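Local coordinates for protein putative hydrolase (Chromobacterium violaceum, PDB 3MCW) that is a putative hydrolase of the isochorismatase family, whose substrate and reaction remain unestablished, at residues A98-G103 with V131-N136; T89-Q94 with E105-A110; A47-A50 with P54-H57; Q22-P27 with G147-D152. All coordinates share one frame; numbering follows the deposited sequence.

Contact 1 (A98-G103 with V131-N136); sequences AFIGTG and VRMAGN
Phe-99 and Ile-100 meet Met-133 and Ala-134 in a buried apolar contact that sets the loop between strand 89-93 and helix 104-111 against helix 123-136. The nearest backbone approach, Phe-99 CA to Met-133 CA at 7.7 Å, leaves the space between to side chains. Phe-99 holds CG beside its backbone N and anti to the carbonyl carbon (chi1 -67°), which sends the ring to the helix: CE2 is 3.7 Å from Ala-134 CB, and CD2 is 4.0 Å from Met-133 CB. Met-133, a selenomethionine, is modelled in two conformers. In the one described, its chain bends at chi3 (58°) and runs past Phe-99 in the opposite direction, CE reaching within 3.8 Å of Phe-99 CB. Ile-100 crosses it at about a right angle, with CD1 3.6 Å from SE. A type II turn from Phe-99 to Thr-102 then redirects the chain into helix 104-111, whose Leu-104 and Leu-108 also pack on Phe-99. The dimer interface is adjacent: Met-133 packs on Met-133 of the second subunit. Every cross-segment contact here is van der Waals in kind, so dispersion and exclusion of water hold it.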
loop_
_atom_site.group_PDB
_atom_site.type_symbol
_atom_site.label_atom_id
_atom_site.label_comp_id
_atom_site.label_asym_id
_atom_site.label_seq_id
_atom_site.Cartn_x
_atom_site.Cartn_y
_atom_site.Cartn_z
ATOM N N ALA A 98 -0.646 -4.849 -8.933
ATOM C CA ALA A 98 -0.537 -5.865 -10.007
ATOM C C ALA A 98 -1.306 -7.151 -9.693
ATOM O O ALA A 98 -1.457 -7.967 -10.588
ATOM C CB ALA A 98 0.923 -6.188 -10.275
ATOM N N PHE A 99 -1.764 -7.329 -8.441
ATOM C CA PHE A 99 -2.519 -8.514 -8.086
ATOM C C PHE A 99 -4.023 -8.414 -8.379
ATOM O O PHE A 99 -4.704 -9.431 -8.552
ATOM C CB PHE A 99 -2.336 -8.848 -6.605
ATOM C CG PHE A 99 -0.938 -9.262 -6.265
ATOM C CD1 PHE A 99 -0.510 -10.584 -6.425
ATOM C CD2 PHE A 99 -0.014 -8.344 -5.809
ATOM C CE1 PHE A 99 0.762 -10.983 -6.142
ATOM C CE2 PHE A 99 1.265 -8.730 -5.529
ATOM C CZ PHE A 99 1.667 -10.058 -5.689
ATOM N N ILE A 100 -4.554 -7.223 -8.403
ATOM C CA ILE A 100 -6.000 -7.042 -8.385
ATOM C C ILE A 100 -6.550 -7.107 -9.785
ATOM O O ILE A 100 -6.162 -6.363 -10.678
ATOM C CB ILE A 100 -6.409 -5.788 -7.615
ATOM C CG1 ILE A 100 -6.112 -6.035 -6.110
ATOM C CG2 ILE A 100 -7.910 -5.506 -7.848
ATOM C CD1 ILE A 100 -6.344 -4.873 -5.187
ATOM N N GLY A 101 -7.424 -8.077 -9.988
ATOM C CA GLY A 101 -8.088 -8.276 -11.255
ATOM C C GLY A 101 -7.224 -8.988 -12.277
ATOM O O GLY A 101 -7.589 -9.020 -13.455
ATOM N N THR A 102 -6.127 -9.529 -11.796
ATOM C CA THR A 102 -5.301 -10.319 -12.614
ATOM C C THR A 102 -5.155 -11.673 -11.997
ATOM O O THR A 102 -5.550 -11.938 -10.862
ATOM C CB THR A 102 -3.917 -9.721 -12.771
ATOM O OG1 THR A 102 -3.178 -10.008 -11.591
ATOM C CG2 THR A 102 -3.984 -8.193 -13.009
ATOM N N GLY A 103 -4.544 -12.540 -12.774
ATOM C CA GLY A 103 -4.219 -13.864 -12.304
ATOM C C GLY A 103 -2.844 -13.945 -11.678
ATOM O O GLY A 103 -2.247 -15.029 -11.672
ATOM N N VAL A 131 3.913 -4.040 -3.907
ATOM C CA VAL A 131 4.802 -4.608 -2.910
ATOM C C VAL A 131 4.107 -4.812 -1.569
ATOM O O VAL A 131 4.311 -5.821 -0.912
ATOM C CB VAL A 131 6.102 -3.775 -2.761
ATOM C CG1 VAL A 131 6.942 -4.273 -1.619
ATOM C CG2 VAL A 131 6.887 -3.802 -4.060
ATOM N N ARG A 132 3.291 -3.848 -1.138
ATOM C CA ARG A 132 2.585 -4.021 0.138
ATOM C C ARG A 132 1.720 -5.274 0.063
ATOM O O ARG A 132 1.710 -6.067 1.015
ATOM C CB ARG A 132 1.760 -2.807 0.523
ATOM C CG ARG A 132 2.562 -1.618 1.000
ATOM C CD ARG A 132 1.663 -0.509 1.526
ATOM N NE ARG A 132 2.353 0.701 1.953
ATOM C CZ ARG A 132 2.213 1.276 3.149
ATOM N NH1 ARG A 132 1.524 0.741 4.126
ATOM N NH2 ARG A 132 2.722 2.488 3.322
HETATM N N MSE A 133 0.975 -5.439 -1.024
HETATM C CA MSE A 133 0.163 -6.665 -1.157
HETATM C C MSE A 133 1.012 -7.903 -1.250
HETATM O O MSE A 133 0.708 -8.907 -0.601
HETATM C CB MSE A 133 -0.798 -6.611 -2.341
HETATM C CG MSE A 133 -1.964 -5.791 -2.073
HETATM SE SE MSE A 133 -3.400 -5.999 -3.386
HETATM C CE MSE A 133 -3.742 -7.911 -3.233
ATOM N N ALA A 134 2.079 -7.869 -2.047
ATOM C CA ALA A 134 2.937 -9.050 -2.158
ATOM C C ALA A 134 3.457 -9.514 -0.810
ATOM O O ALA A 134 3.429 -10.709 -0.499
ATOM C CB ALA A 134 4.096 -8.780 -3.116
ATOM N N GLY A 135 3.990 -8.590 -0.026
ATOM C CA GLY A 135 4.538 -8.966 1.261
ATOM C C GLY A 135 3.461 -9.527 2.187
ATOM O O GLY A 135 3.637 -10.565 2.832
ATOM N N ASN A 136 2.293 -8.881 2.211
ATOM C CA ASN A 136 1.226 -9.367 3.078
ATOM C C ASN A 136 0.634 -10.699 2.627
ATOM O O ASN A 136 0.140 -11.461 3.452
ATOM C CB ASN A 136 0.100 -8.324 3.215
ATOM C CG ASN A 136 0.415 -7.096 4.091
ATOM O OD1 ASN A 136 -0.474 -6.272 4.272
ATOM N ND2 ASN A 136 1.583 -6.979 4.646
#

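Contact 2 (T89-Q94 with E105-A110); sequences TVIAKQ and EALLRA. With EDO (1,2-ethanediol), chain L.
Leu-107, on helix 104-111, is the residue of 105-110 that meets 89-94, touching Ile-91 and, more distantly, Thr-89. Walking along the helix, Glu-105 comes first and looks along its own helix: its OE2 is a partner for Arg-109, one turn on. Leu-107 follows, with CG anti to the backbone N (chi1 177°) and CD2 directed at the strand. CD2 lies 4.1 Å from Ile-91 CD1, the two side chains sliding past each other in opposite directions, and 4.5 Å from Thr-89 CG2. The contact is light, burying 69 Å² in all, and sits at an edge of the six-stranded parallel sheet of an alpha/beta fold, where helix 104-111 covers one face before the chain enters strand 115-121. Next to this patch, Thr-89 OG1 is hydrogen-bonded to O1 of a 1,2-ethanediol at 2.9 Å. Farther along the strand, Lys-93 joins Asp-19 and Ser-126 in an arrangement that recalls the Asp-Lys-Cys triad of isochorismatase-family hydrolases, though the cysteine's place is not assigned here. Back on the helix, Arg-109 closes the salt bridge side-on, NE at 2.8 Å and NH2 at 2.9 Å from Glu-105 OE2, which lies in the guanidinium plane and is met on its anti side.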
loop_
_atom_site.group_PDB
_atom_site.type_symbol
_atom_site.label_atom_id
_atom_site.label_comp_id
_atom_site.label_asym_id
_atom_site.label_seq_id
_atom_site.Cartn_x
_atom_site.Cartn_y
_atom_site.Cartn_z
ATOM N N THR A 89 5.987 -13.321 -20.579
ATOM C CA THR A 89 4.713 -13.062 -19.934
ATOM C C THR A 89 4.509 -11.573 -19.667
ATOM O O THR A 89 5.333 -10.935 -19.029
ATOM C CB THR A 89 4.577 -13.832 -18.638
ATOM O OG1 THR A 89 4.814 -15.219 -18.906
ATOM C CG2 THR A 89 3.242 -13.618 -17.948
ATOM N N VAL A 90 3.395 -11.063 -20.161
ATOM C CA VAL A 90 2.942 -9.693 -19.904
ATOM C C VAL A 90 1.554 -9.793 -19.299
ATOM O O VAL A 90 0.687 -10.467 -19.872
ATOM C CB VAL A 90 2.885 -8.854 -21.211
ATOM C CG1 VAL A 90 2.358 -7.450 -20.925
ATOM C CG2 VAL A 90 4.245 -8.806 -21.910
ATOM N N ILE A 91 1.358 -9.169 -18.138
ATOM C CA ILE A 91 0.086 -9.123 -17.449
ATOM C C ILE A 91 -0.370 -7.692 -17.365
ATOM O O ILE A 91 0.344 -6.831 -16.845
ATOM C CB ILE A 91 0.135 -9.751 -16.059
ATOM C CG1 ILE A 91 0.511 -11.244 -16.172
ATOM C CG2 ILE A 91 -1.144 -9.544 -15.289
ATOM C CD1 ILE A 91 0.683 -11.952 -14.868
ATOM N N ALA A 92 -1.549 -7.409 -17.904
ATOM C CA ALA A 92 -2.132 -6.098 -17.879
ATOM C C ALA A 92 -2.989 -5.903 -16.630
ATOM O O ALA A 92 -3.722 -6.814 -16.213
ATOM C CB ALA A 92 -3.010 -5.867 -19.136
ATOM N N LYS A 93 -2.933 -4.721 -16.058
ATOM C CA LYS A 93 -3.761 -4.365 -14.900
ATOM C C LYS A 93 -4.449 -3.046 -15.147
ATOM O O LYS A 93 -4.022 -2.248 -15.971
ATOM C CB LYS A 93 -2.897 -4.254 -13.638
ATOM C CG LYS A 93 -1.938 -3.074 -13.606
ATOM C CD LYS A 93 -1.044 -3.110 -12.345
ATOM C CE LYS A 93 -0.013 -1.996 -12.268
ATOM N NZ LYS A 93 -0.606 -0.689 -12.176
ATOM N N GLN A 94 -5.517 -2.783 -14.389
ATOM C CA GLN A 94 -6.263 -1.530 -14.501
ATOM C C GLN A 94 -6.281 -0.756 -13.203
ATOM O O GLN A 94 -6.817 0.328 -13.189
ATOM C CB GLN A 94 -7.686 -1.774 -14.960
ATOM C CG GLN A 94 -7.755 -2.237 -16.379
ATOM C CD GLN A 94 -9.169 -2.230 -16.911
ATOM O OE1 GLN A 94 -9.943 -1.267 -16.736
ATOM N NE2 GLN A 94 -9.519 -3.295 -17.570
ATOM N N GLU A 105 -1.356 -13.682 -8.549
ATOM C CA GLU A 105 -1.083 -14.501 -7.381
ATOM C C GLU A 105 -1.197 -16.004 -7.691
ATOM O O GLU A 105 -0.313 -16.796 -7.332
ATOM C CB GLU A 105 -1.993 -14.154 -6.198
ATOM C CG GLU A 105 -1.659 -14.960 -4.965
ATOM C CD GLU A 105 -2.576 -14.724 -3.775
ATOM O OE1 GLU A 105 -3.541 -13.947 -3.884
ATOM O OE2 GLU A 105 -2.302 -15.332 -2.725
ATOM N N ALA A 106 -2.281 -16.380 -8.375
ATOM C CA ALA A 106 -2.464 -17.796 -8.682
ATOM C C ALA A 106 -1.356 -18.328 -9.593
ATOM O O ALA A 106 -0.918 -19.467 -9.451
ATOM C CB ALA A 106 -3.849 -18.029 -9.282
ATOM N N LEU A 107 -0.920 -17.526 -10.558
ATOM C CA LEU A 107 0.157 -17.934 -11.452
ATOM C C LEU A 107 1.449 -18.159 -10.672
ATOM O O LEU A 107 2.164 -19.149 -10.869
ATOM C CB LEU A 107 0.342 -16.858 -12.549
ATOM C CG LEU A 107 1.494 -17.135 -13.495
ATOM C CD1 LEU A 107 1.213 -18.359 -14.348
ATOM C CD2 LEU A 107 1.804 -15.892 -14.342
ATOM N N LEU A 108 1.789 -17.217 -9.786
ATOM C CA LEU A 108 2.993 -17.358 -8.984
ATOM C C LEU A 108 2.956 -18.627 -8.130
ATOM O O LEU A 108 3.913 -19.398 -8.097
ATOM C CB LEU A 108 3.188 -16.112 -8.106
ATOM C CG LEU A 108 3.423 -14.777 -8.830
ATOM C CD1 LEU A 108 3.455 -13.629 -7.827
ATOM C CD2 LEU A 108 4.728 -14.806 -9.620
ATOM N N ARG A 109 1.835 -18.828 -7.448
ATOM C CA ARG A 109 1.746 -19.972 -6.542
ATOM C C ARG A 109 1.749 -21.308 -7.304
ATOM O O ARG A 109 2.359 -22.262 -6.855
ATOM C CB ARG A 109 0.521 -19.883 -5.651
ATOM C CG ARG A 109 0.541 -18.674 -4.696
ATOM C CD ARG A 109 -0.539 -18.797 -3.658
ATOM N NE ARG A 109 -0.637 -17.634 -2.785
ATOM C CZ ARG A 109 0.211 -17.345 -1.832
ATOM N NH1 ARG A 109 1.226 -18.144 -1.538
ATOM N NH2 ARG A 109 0.025 -16.214 -1.166
ATOM N N ALA A 110 1.115 -21.352 -8.481
ATOM C CA ALA A 110 1.059 -22.602 -9.260
ATOM C C ALA A 110 2.454 -23.039 -9.690
ATOM O O ALA A 110 2.728 -24.245 -9.862
ATOM C CB ALA A 110 0.168 -22.439 -10.461
HETATM C C1 EDO L . 7.082 -16.566 -16.001
HETATM O O1 EDO L . 6.544 -15.400 -16.569
HETATM C C2 EDO L . 8.011 -17.150 -17.038
HETATM O O2 EDO L . 9.212 -16.363 -17.109
#

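Contact 3 (A47-A50 with P54-H57); sequences AWRA and PLIH. With EDO (1,2-ethanediol), chain L.
Trp-48 on the helix and Leu-55 on the strand mark the closest backbone approach of 47-50 and 54-57, their CA atoms 7.2 Å apart. Three residues separate the segments, so the helix ends and the chain doubles back at once into extended structure, Leu-55 at phi/psi -152/144°. Trp-48 points its indole across the start of the strand: CD1 comes within 3.0 Å of Pro-54 O, which lies at the ring edge near its plane. The neighbouring NE1 is 3.2 Å from the same oxygen, but at a poor angle, and its hydrogen bond goes to Pro-13 O instead. Leu-55 reaches from the strand to the helix, its CG lying between backbone N and carbonyl carbon (chi1 70°), and CD2 is 4.0 Å from Trp-48 CB and 4.2 Å from Arg-49 CG. Arg-49 stays extended to NE and brings NH2 to the edge of the His-57 ring, 4.3 Å from NE2, too long for a bond. Glu-88 engages both, by a salt bridge with Arg-49 NE and a hydrogen bond with His-57 NE2. On the strand backbone, Leu-55 N donates to O2 of a 1,2-ethanediol at 2.9 Å, and O1 of the same diol donates to Leu-55 O at 2.6 Å. The whole is the second half of a beta-alpha-beta unit, strand 14-18, helix 37-51, strand 55-60, with Leu-55 facing this helix and Ile-56 packing on helix 104-111: the layered alpha/beta arrangement of the isochorismatase family.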
loop_
_atom_site.group_PDB
_atom_site.type_symbol
_atom_site.label_atom_id
_atom_site.label_comp_id
_atom_site.label_asym_id
_atom_site.label_seq_id
_atom_site.Cartn_x
_atom_site.Cartn_y
_atom_site.Cartn_z
ATOM N N ALA A 47 20.061 -9.784 -17.442
ATOM C CA ALA A 47 20.560 -10.866 -16.633
ATOM C C ALA A 47 19.537 -11.985 -16.494
ATOM O O ALA A 47 19.897 -13.178 -16.571
ATOM C CB ALA A 47 21.005 -10.366 -15.284
ATOM N N TRP A 48 18.276 -11.631 -16.269
ATOM C CA TRP A 48 17.211 -12.623 -16.155
ATOM C C TRP A 48 17.084 -13.410 -17.443
ATOM O O TRP A 48 16.931 -14.638 -17.413
ATOM C CB TRP A 48 15.889 -11.980 -15.710
ATOM C CG TRP A 48 15.529 -12.273 -14.279
ATOM C CD1 TRP A 48 14.596 -13.183 -13.891
ATOM C CD2 TRP A 48 16.091 -11.726 -13.079
ATOM N NE1 TRP A 48 14.558 -13.252 -12.525
ATOM C CE2 TRP A 48 15.470 -12.380 -12.004
ATOM C CE3 TRP A 48 17.036 -10.722 -12.794
ATOM C CZ2 TRP A 48 15.736 -12.063 -10.675
ATOM C CZ3 TRP A 48 17.342 -10.434 -11.473
ATOM C CH2 TRP A 48 16.671 -11.099 -10.417
ATOM N N ARG A 49 17.070 -12.723 -18.565
ATOM C CA ARG A 49 16.981 -13.373 -19.867
ATOM C C ARG A 49 18.184 -14.291 -20.106
ATOM O O ARG A 49 18.023 -15.429 -20.537
ATOM C CB ARG A 49 16.881 -12.334 -20.980
ATOM C CG ARG A 49 15.549 -11.644 -21.052
ATOM C CD ARG A 49 15.612 -10.486 -22.015
ATOM N NE ARG A 49 14.271 -9.925 -22.223
ATOM C CZ ARG A 49 14.000 -8.751 -22.758
ATOM N NH1 ARG A 49 14.945 -7.905 -23.106
ATOM N NH2 ARG A 49 12.734 -8.415 -22.954
ATOM N N ALA A 50 19.382 -13.794 -19.835
ATOM C CA ALA A 50 20.602 -14.556 -20.081
ATOM C C ALA A 50 20.630 -15.823 -19.241
ATOM O O ALA A 50 21.122 -16.840 -19.703
ATOM C CB ALA A 50 21.822 -13.680 -19.817
ATOM N N PRO A 54 12.683 -16.780 -14.297
ATOM C CA PRO A 54 11.319 -16.369 -14.506
ATOM C C PRO A 54 11.156 -14.836 -14.498
ATOM O O PRO A 54 11.762 -14.162 -13.667
ATOM C CB PRO A 54 10.576 -17.005 -13.311
ATOM C CG PRO A 54 11.452 -17.931 -12.685
ATOM C CD PRO A 54 12.836 -17.586 -13.077
ATOM N N LEU A 55 10.295 -14.317 -15.367
ATOM C CA LEU A 55 10.094 -12.887 -15.440
ATOM C C LEU A 55 8.696 -12.579 -15.914
ATOM O O LEU A 55 8.108 -13.310 -16.722
ATOM C CB LEU A 55 11.198 -12.145 -16.170
ATOM C CG LEU A 55 11.225 -12.389 -17.630
ATOM C CD1 LEU A 55 10.482 -11.311 -18.231
ATOM C CD2 LEU A 55 12.676 -12.361 -18.141
ATOM N N ILE A 56 8.131 -11.511 -15.375
ATOM C CA ILE A 56 6.791 -11.029 -15.763
ATOM C C ILE A 56 6.868 -9.507 -15.907
ATOM O O ILE A 56 7.322 -8.803 -14.984
ATOM C CB ILE A 56 5.714 -11.405 -14.722
ATOM C CG1 ILE A 56 5.562 -12.930 -14.624
ATOM C CG2 ILE A 56 4.399 -10.724 -15.024
ATOM C CD1 ILE A 56 4.651 -13.371 -13.483
ATOM N N HIS A 57 6.382 -9.007 -17.034
ATOM C CA HIS A 57 6.165 -7.582 -17.252
ATOM C C HIS A 57 4.736 -7.247 -16.845
ATOM O O HIS A 57 3.798 -7.879 -17.311
ATOM C CB HIS A 57 6.352 -7.233 -18.717
ATOM C CG HIS A 57 7.636 -7.629 -19.325
ATOM N ND1 HIS A 57 8.737 -6.798 -19.302
ATOM C CD2 HIS A 57 7.991 -8.767 -19.969
ATOM C CE1 HIS A 57 9.707 -7.428 -19.945
ATOM N NE2 HIS A 57 9.294 -8.629 -20.352
HETATM C C1 EDO L . 7.082 -16.566 -16.001
HETATM O O1 EDO L . 6.544 -15.400 -16.569
HETATM C C2 EDO L . 8.011 -17.150 -17.038
HETATM O O2 EDO L . 9.212 -16.363 -17.109
#

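Contact 4 (Q22-P27 with G147-D152); sequences QAVDDP and GCFTFD. With EDO (1,2-ethanediol), chain J.
Val-24 is met by the edges of two phenylalanine rings, Phe-149 and Phe-151, whose planes are turned about 73° to each other. The contact lies at the C-terminal ends of strands 14-18 and 140-149 of the parallel alpha/beta sheet, the end where folds of this type usually place their active sites. Val-24 sits in a short 3-10 segment, held by Asp-25 N to Gln-22 O at 3.0 Å and Asp-26 N to Ala-23 O at 3.0 Å. Its CG2 lies between the backbone N and the carbonyl carbon and leads to Phe-149, where CZ is met at 3.6 Å, near the ring plane; the two side chains approach at a slant. Phe-149 and Phe-151, two residues apart in an extended chain, both start toward the 3-10 segment but take different first torsions. Phe-149 has chi1 70°, while Phe-151 has chi1 -56°, and the latter ring reaches Val-24 from another direction. Both rings have further company: Arg-32 makes a cation-pi contact with Phe-149, and Trp-29 meets the Phe-151 ring. Val-121 of strand 115-121 packs on both Val-24 and Phe-149, which ties the pair to the central sheet. At the end of the segment, a 1,2-ethanediol hydroxyl makes a weak hydrogen bond to Asp-152 OD2. Phe-151 also meets backbone: its CZ lies 4.1 Å from Val-24 CB and 3.7 Å from Val-24 O, the oxygen standing at the ring edge near its plane.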
loop_
_atom_site.group_PDB
_atom_site.type_symbol
_atom_site.label_atom_id
_atom_site.label_comp_id
_atom_site.label_asym_id
_atom_site.label_seq_id
_atom_site.Cartn_x
_atom_site.Cartn_y
_atom_site.Cartn_z
ATOM N N GLN A 22 5.991 4.408 -21.753
ATOM C CA GLN A 22 6.419 5.733 -22.181
ATOM C C GLN A 22 5.576 6.854 -21.569
ATOM O O GLN A 22 6.048 7.981 -21.462
ATOM C CB GLN A 22 6.463 5.818 -23.696
ATOM C CG GLN A 22 7.527 4.863 -24.278
ATOM C CD GLN A 22 7.520 4.766 -25.775
ATOM O OE1 GLN A 22 7.246 5.725 -26.440
ATOM N NE2 GLN A 22 7.794 3.578 -26.301
ATOM N N ALA A 23 4.379 6.529 -21.096
ATOM C CA ALA A 23 3.500 7.455 -20.383
ATOM C C ALA A 23 4.212 8.238 -19.321
ATOM O O ALA A 23 3.923 9.429 -19.130
ATOM C CB ALA A 23 2.343 6.686 -19.725
ATOM N N VAL A 24 5.106 7.581 -18.584
ATOM C CA VAL A 24 5.697 8.209 -17.428
ATOM C C VAL A 24 6.714 9.265 -17.771
ATOM O O VAL A 24 7.154 9.967 -16.869
ATOM C CB VAL A 24 6.257 7.207 -16.437
ATOM C CG1 VAL A 24 5.193 6.170 -15.996
ATOM C CG2 VAL A 24 7.442 6.514 -16.977
ATOM N N ASP A 25 7.069 9.366 -19.053
ATOM C CA ASP A 25 7.922 10.446 -19.541
ATOM C C ASP A 25 7.175 11.737 -19.754
ATOM O O ASP A 25 7.790 12.783 -19.968
ATOM C CB ASP A 25 8.622 10.030 -20.843
ATOM C CG ASP A 25 9.487 8.817 -20.682
ATOM O OD1 ASP A 25 10.011 8.595 -19.579
ATOM O OD2 ASP A 25 9.645 8.072 -21.670
ATOM N N ASP A 26 5.856 11.703 -19.690
ATOM C CA ASP A 26 5.082 12.904 -19.952
ATOM C C ASP A 26 5.404 13.966 -18.897
ATOM O O ASP A 26 5.385 13.676 -17.712
ATOM C CB ASP A 26 3.583 12.617 -19.965
ATOM C CG ASP A 26 2.838 13.714 -20.627
ATOM O OD1 ASP A 26 2.580 14.708 -19.981
ATOM O OD2 ASP A 26 2.617 13.643 -21.858
ATOM N N PRO A 27 5.695 15.210 -19.314
ATOM C CA PRO A 27 6.062 16.223 -18.327
ATOM C C PRO A 27 4.954 16.527 -17.354
ATOM O O PRO A 27 5.242 17.059 -16.266
ATOM C CB PRO A 27 6.447 17.446 -19.163
ATOM C CG PRO A 27 6.393 17.052 -20.508
ATOM C CD PRO A 27 5.878 15.687 -20.694
ATOM N N GLY A 147 16.235 0.725 -9.501
ATOM C CA GLY A 147 15.425 0.511 -10.680
ATOM C C GLY A 147 14.028 1.047 -10.564
ATOM O O GLY A 147 13.168 0.757 -11.393
ATOM N N CYS A 148 13.750 1.843 -9.540
ATOM C CA CYS A 148 12.461 2.464 -9.346
ATOM C C CYS A 148 12.613 3.974 -9.398
ATOM O O CYS A 148 13.681 4.518 -9.069
ATOM C CB CYS A 148 11.861 2.106 -7.976
ATOM S SG CYS A 148 11.518 0.348 -7.761
ATOM N N PHE A 149 11.555 4.674 -9.757
ATOM C CA PHE A 149 11.544 6.121 -9.627
ATOM C C PHE A 149 10.123 6.590 -9.342
ATOM O O PHE A 149 9.147 5.845 -9.558
ATOM C CB PHE A 149 12.154 6.828 -10.866
ATOM C CG PHE A 149 11.376 6.791 -12.138
ATOM C CD1 PHE A 149 11.562 5.769 -13.041
ATOM C CD2 PHE A 149 10.558 7.836 -12.482
ATOM C CE1 PHE A 149 10.948 5.791 -14.263
ATOM C CE2 PHE A 149 9.927 7.877 -13.699
ATOM C CZ PHE A 149 10.134 6.861 -14.591
ATOM N N THR A 150 10.023 7.831 -8.877
ATOM C CA THR A 150 8.763 8.465 -8.605
ATOM C C THR A 150 8.880 9.961 -8.914
ATOM O O THR A 150 9.854 10.377 -9.549
ATOM C CB THR A 150 8.266 8.140 -7.181
ATOM O OG1 THR A 150 6.893 8.518 -7.084
ATOM C CG2 THR A 150 9.149 8.789 -6.104
ATOM N N PHE A 151 7.871 10.713 -8.485
ATOM C CA PHE A 151 7.677 12.096 -8.877
ATOM C C PHE A 151 7.540 12.971 -7.649
ATOM O O PHE A 151 7.109 12.550 -6.570
ATOM C CB PHE A 151 6.441 12.245 -9.760
ATOM C CG PHE A 151 6.487 11.374 -10.967
ATOM C CD1 PHE A 151 7.215 11.749 -12.099
ATOM C CD2 PHE A 151 5.883 10.133 -10.974
ATOM C CE1 PHE A 151 7.321 10.938 -13.174
ATOM C CE2 PHE A 151 5.967 9.320 -12.099
ATOM C CZ PHE A 151 6.693 9.741 -13.197
ATOM N N ASP A 152 7.853 14.257 -7.815
ATOM C CA ASP A 152 7.599 15.259 -6.776
ATOM C C ASP A 152 6.118 15.205 -6.379
ATOM O O ASP A 152 5.238 14.939 -7.197
ATOM C CB ASP A 152 7.866 16.683 -7.303
ATOM C CG ASP A 152 9.325 17.007 -7.587
ATOM O OD1 ASP A 152 10.201 16.121 -7.530
ATOM O OD2 ASP A 152 9.581 18.195 -7.874
HETATM C C1 EDO J . 11.627 20.039 -4.165
HETATM O O1 EDO J . 10.967 20.111 -2.890
HETATM C C2 EDO J . 10.804 19.560 -5.368
HETATM O O2 EDO J . 9.389 19.831 -5.397
#

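From the N terminus, contact 4 opens first, at 22-27 after strand 14-18, and closes last, at 147-152, so the other three nest within its loop. Contact 3 closes a tight turn between helix 37-51 and strand 55-60. Contacts 2 and 1 then cross: 89-94 and 98-103 come in turn, followed by their partners 105-110 and 131-136. Contact 1 joins the loop after strand 89-93 to helix 123-136 and touches contact 2. Contacts 2 and 3 adjoin through neighbouring strands, Ile-91 N to His-57 O at 2.9 Å. Contact 4 stands apart, its centre about 21 to 23 Å from the centres of the others, joining the loop after strand 14-18 to the end of strand 140-149 and the chain beyond it.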